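Local structure of histidinol dehydrogenase (Elizabethkingia anophelis NUHP1, 6AN0) at residues A[232-244]-A[372-385]. The protein probably catalyses the last steps of histidine biosynthesis, the two successive NAD-dependent oxidations of L-histidinol to L-histidine, with the help of zinc. Residues are numbered along the deposited sequence; the frame is centred on the assembly and turned at random.
Sequences VAIDMPAGPSEVL and TLPTNGYARNYSGV. With EDO (1,2-ethanediol), chain D; EDO (1,2-ethanediol), chain G.
P237 lies against two tyrosines at once, with a different corner of its ring on each. Its CD stands over the centre of the Y382 ring, 3.5 Å from the centroid and 15° off the normal, while CB rests on one face of Y378, displaced toward the rim, 3.7 Å from that ring's centroid. Both are CH-pi contacts. A 1,2-ethanediol molecule, probably from the crystallisation liquor, covers the opposite face of Y378.

Beside this, M236 plugs the loop. Its chain bends at the thioether (chi3 69°), bringing M236 CE to 3.4 Å from S383 O and 3.7 Å from V385 CG2. The sulfur sits over the L373-P374 peptide.

Farther along, the type I' turn T375-Y378 is attached through N376 N, which reaches E242 OE2 at 3.2 Å from above the carboxylate plane; E242 OE1 is taken by R26 and E330 N. With chi1 at -158°, T375 turns OG1 toward P240 while CG2 packs on G239. T375 OG1 lies 2.4 Å from P240 O, a hydrogen bond modelled so short that its exact length is doubtful. A water bridges A238 O and N376 ND2.

Across the dimer, Y382 packs on A233 of the second subunit. Segment 232-244 links strand 233-234 of the mixed sheet to strand 242-247 of the parallel sheet; loop 372-385 packs along this connection, which leads to S241, a predicted substrate-binding residue of the histidinol dehydrogenase active site.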
# COMPACT_ATOMS: atom_id res chain seq x y z
N VAL A 232 -0.92 -4.82 -11.83
CA VAL A 232 -0.95 -3.38 -11.57
C VAL A 232 -1.27 -3.14 -10.09
O VAL A 232 -1.97 -3.94 -9.46
CB VAL A 232 -1.98 -2.68 -12.51
CG1 VAL A 232 -3.39 -2.98 -12.07
CG2 VAL A 232 -1.74 -1.18 -12.57
N ALA A 233 -0.71 -2.07 -9.52
CA ALA A 233 -1.07 -1.64 -8.17
C ALA A 233 -2.26 -0.69 -8.24
O ALA A 233 -2.47 -0.02 -9.25
CB ALA A 233 0.11 -0.96 -7.47
N ILE A 234 -3.04 -0.61 -7.15
CA ILE A 234 -4.10 0.39 -7.07
C ILE A 234 -3.97 1.18 -5.78
O ILE A 234 -3.28 0.77 -4.84
CB ILE A 234 -5.51 -0.25 -7.18
CG1 ILE A 234 -5.81 -1.14 -5.97
CG2 ILE A 234 -5.61 -1.02 -8.51
CD1 ILE A 234 -7.23 -1.69 -5.98
N ASP A 235 -4.64 2.35 -5.74
CA ASP A 235 -4.46 3.26 -4.61
C ASP A 235 -5.06 2.70 -3.33
O ASP A 235 -4.36 2.58 -2.31
CB ASP A 235 -5.03 4.66 -4.91
CG ASP A 235 -6.43 4.66 -5.53
OD1 ASP A 235 -6.98 3.59 -5.91
OD2 ASP A 235 -6.98 5.78 -5.67
N MET A 236 -6.32 2.32 -3.36
CA MET A 236 -6.97 1.78 -2.17
C MET A 236 -8.31 1.19 -2.57
O MET A 236 -8.78 1.47 -3.68
CB MET A 236 -7.18 2.89 -1.15
CG MET A 236 -8.16 3.91 -1.64
SD MET A 236 -8.26 5.29 -0.50
CE MET A 236 -6.65 6.03 -0.73
N PRO A 237 -8.97 0.41 -1.71
CA PRO A 237 -10.33 -0.04 -2.01
C PRO A 237 -11.33 1.10 -1.96
O PRO A 237 -11.08 2.16 -1.38
CB PRO A 237 -10.63 -1.07 -0.91
CG PRO A 237 -9.33 -1.35 -0.25
CD PRO A 237 -8.49 -0.13 -0.43
N ALA A 238 -12.49 0.88 -2.57
CA ALA A 238 -13.46 1.94 -2.77
C ALA A 238 -14.73 1.72 -1.93
O ALA A 238 -14.97 0.64 -1.37
CB ALA A 238 -13.82 2.07 -4.25
N GLY A 239 -15.54 2.78 -1.87
CA GLY A 239 -16.85 2.75 -1.26
C GLY A 239 -17.45 4.15 -1.22
O GLY A 239 -16.81 5.13 -1.62
N PRO A 240 -18.68 4.28 -0.72
CA PRO A 240 -19.31 5.61 -0.64
C PRO A 240 -18.67 6.48 0.44
O PRO A 240 -18.13 5.98 1.43
CB PRO A 240 -20.77 5.31 -0.31
CG PRO A 240 -20.94 3.80 -0.48
CD PRO A 240 -19.58 3.21 -0.25
N SER A 241 -18.76 7.79 0.25
CA SER A 241 -18.13 8.71 1.18
C SER A 241 -18.97 8.88 2.44
O SER A 241 -20.15 8.52 2.49
CB SER A 241 -17.89 10.06 0.51
OG SER A 241 -19.08 10.54 -0.07
N GLU A 242 -18.34 9.43 3.48
CA GLU A 242 -18.96 9.45 4.80
C GLU A 242 -18.29 10.51 5.67
O GLU A 242 -17.14 10.89 5.43
CB GLU A 242 -18.85 8.06 5.45
CG GLU A 242 -17.39 7.67 5.58
CD GLU A 242 -17.13 6.22 5.91
OE1 GLU A 242 -16.14 5.99 6.63
OE2 GLU A 242 -17.87 5.33 5.42
N VAL A 243 -19.02 11.00 6.66
CA VAL A 243 -18.45 11.87 7.68
C VAL A 243 -18.99 11.46 9.04
O VAL A 243 -20.14 11.03 9.18
CB VAL A 243 -18.72 13.38 7.41
CG1 VAL A 243 -20.22 13.71 7.54
CG2 VAL A 243 -17.91 14.27 8.35
N LEU A 244 -18.16 11.61 10.06
CA LEU A 244 -18.59 11.53 11.45
C LEU A 244 -18.20 12.83 12.12
O LEU A 244 -17.06 13.28 11.99
CB LEU A 244 -17.97 10.32 12.15
CG LEU A 244 -18.43 9.98 13.58
CD1 LEU A 244 -18.31 8.48 13.82
CD2 LEU A 244 -17.61 10.76 14.64
N THR A 372 -8.68 12.15 -1.41
CA THR A 372 -8.82 10.76 -1.87
C THR A 372 -8.49 9.86 -0.68
O THR A 372 -7.32 9.59 -0.39
CB THR A 372 -7.93 10.49 -3.08
OG1 THR A 372 -8.21 11.46 -4.08
CG2 THR A 372 -8.26 9.12 -3.68
N LEU A 373 -9.53 9.40 0.01
CA LEU A 373 -9.44 8.89 1.37
C LEU A 373 -10.15 7.55 1.52
O LEU A 373 -11.12 7.27 0.81
CB LEU A 373 -10.06 9.88 2.36
CG LEU A 373 -9.36 11.23 2.49
CD1 LEU A 373 -10.31 12.25 3.12
CD2 LEU A 373 -8.12 11.05 3.35
N PRO A 374 -9.71 6.72 2.47
CA PRO A 374 -10.31 5.39 2.67
C PRO A 374 -11.66 5.48 3.37
O PRO A 374 -11.80 6.13 4.41
CB PRO A 374 -9.29 4.66 3.55
CG PRO A 374 -8.64 5.77 4.32
CD PRO A 374 -8.54 6.93 3.35
N THR A 375 -12.63 4.82 2.80
CA THR A 375 -14.01 4.87 3.26
C THR A 375 -14.47 3.47 3.68
O THR A 375 -13.73 2.49 3.55
CB THR A 375 -14.88 5.45 2.14
OG1 THR A 375 -16.09 5.98 2.70
CG2 THR A 375 -15.17 4.34 1.16
N ASN A 376 -15.68 3.38 4.22
CA ASN A 376 -16.32 2.10 4.55
C ASN A 376 -15.51 1.31 5.57
O ASN A 376 -15.56 0.07 5.60
CB ASN A 376 -16.55 1.27 3.28
CG ASN A 376 -17.60 0.19 3.47
OD1 ASN A 376 -18.47 0.29 4.34
ND2 ASN A 376 -17.52 -0.85 2.65
N GLY A 377 -14.77 2.01 6.43
CA GLY A 377 -13.95 1.37 7.44
C GLY A 377 -12.54 1.06 7.00
O GLY A 377 -11.75 0.56 7.82
N TYR A 378 -12.18 1.33 5.75
CA TYR A 378 -10.80 1.12 5.33
C TYR A 378 -9.82 2.08 5.99
O TYR A 378 -8.61 1.91 5.81
CB TYR A 378 -10.69 1.20 3.81
CG TYR A 378 -11.21 -0.07 3.16
CD1 TYR A 378 -10.54 -1.28 3.33
CD2 TYR A 378 -12.38 -0.08 2.43
CE1 TYR A 378 -11.00 -2.44 2.76
CE2 TYR A 378 -12.87 -1.26 1.85
CZ TYR A 378 -12.16 -2.43 2.02
OH TYR A 378 -12.61 -3.60 1.46
N ALA A 379 -10.30 3.06 6.76
CA ALA A 379 -9.35 3.83 7.55
C ALA A 379 -8.70 2.98 8.63
O ALA A 379 -7.69 3.42 9.22
CB ALA A 379 -10.03 5.06 8.16
N ARG A 380 -9.21 1.77 8.89
CA ARG A 380 -8.53 0.86 9.81
C ARG A 380 -7.20 0.35 9.27
O ARG A 380 -6.36 -0.09 10.07
CB ARG A 380 -9.41 -0.37 10.12
CG ARG A 380 -10.72 0.01 10.77
CD ARG A 380 -11.62 -1.20 11.03
NE ARG A 380 -12.94 -0.75 11.50
CZ ARG A 380 -14.07 -0.92 10.83
NH1 ARG A 380 -14.06 -1.56 9.67
NH2 ARG A 380 -15.23 -0.47 11.33
N ASN A 381 -7.01 0.33 7.95
CA ASN A 381 -5.83 -0.32 7.41
C ASN A 381 -5.24 0.36 6.19
O ASN A 381 -4.25 -0.15 5.65
CB ASN A 381 -6.11 -1.82 7.11
CG ASN A 381 -7.47 -2.08 6.41
OD1 ASN A 381 -8.13 -1.17 5.92
ND2 ASN A 381 -7.86 -3.34 6.35
N TYR A 382 -5.76 1.50 5.77
CA TYR A 382 -5.18 2.27 4.68
C TYR A 382 -5.08 3.73 5.08
O TYR A 382 -5.80 4.19 5.97
CB TYR A 382 -6.02 2.19 3.38
CG TYR A 382 -6.03 0.84 2.73
CD1 TYR A 382 -5.18 0.55 1.66
CD2 TYR A 382 -6.91 -0.16 3.17
CE1 TYR A 382 -5.20 -0.71 1.03
CE2 TYR A 382 -6.93 -1.41 2.56
CZ TYR A 382 -6.07 -1.68 1.49
OH TYR A 382 -6.08 -2.91 0.87
N SER A 383 -4.23 4.47 4.36
CA SER A 383 -4.13 5.92 4.47
C SER A 383 -4.81 6.58 3.27
O SER A 383 -5.06 5.95 2.25
CB SER A 383 -2.66 6.40 4.52
OG SER A 383 -1.92 5.76 5.55
N GLY A 384 -5.07 7.87 3.39
CA GLY A 384 -5.41 8.64 2.21
C GLY A 384 -4.23 8.73 1.26
O GLY A 384 -3.08 8.50 1.64
N VAL A 385 -4.52 9.04 0.00
CA VAL A 385 -3.44 9.24 -0.96
C VAL A 385 -2.51 10.35 -0.47
O VAL A 385 -2.95 11.36 0.09
CB VAL A 385 -4.02 9.57 -2.35
CG1 VAL A 385 -2.93 10.05 -3.31
CG2 VAL A 385 -4.71 8.32 -2.93
C1 EDO D . -2.82 5.15 -0.21
O1 EDO D . -1.41 5.31 -0.02
C2 EDO D . -3.02 5.13 -1.72
O2 EDO D . -2.09 4.18 -2.23
C1 EDO G . -12.58 -3.28 5.91
O1 EDO G . -13.70 -2.40 5.90
C2 EDO G . -11.52 -2.76 6.89
O2 EDO G . -11.92 -3.09 8.22
O HOH W 1 -16.34 -0.92 0.22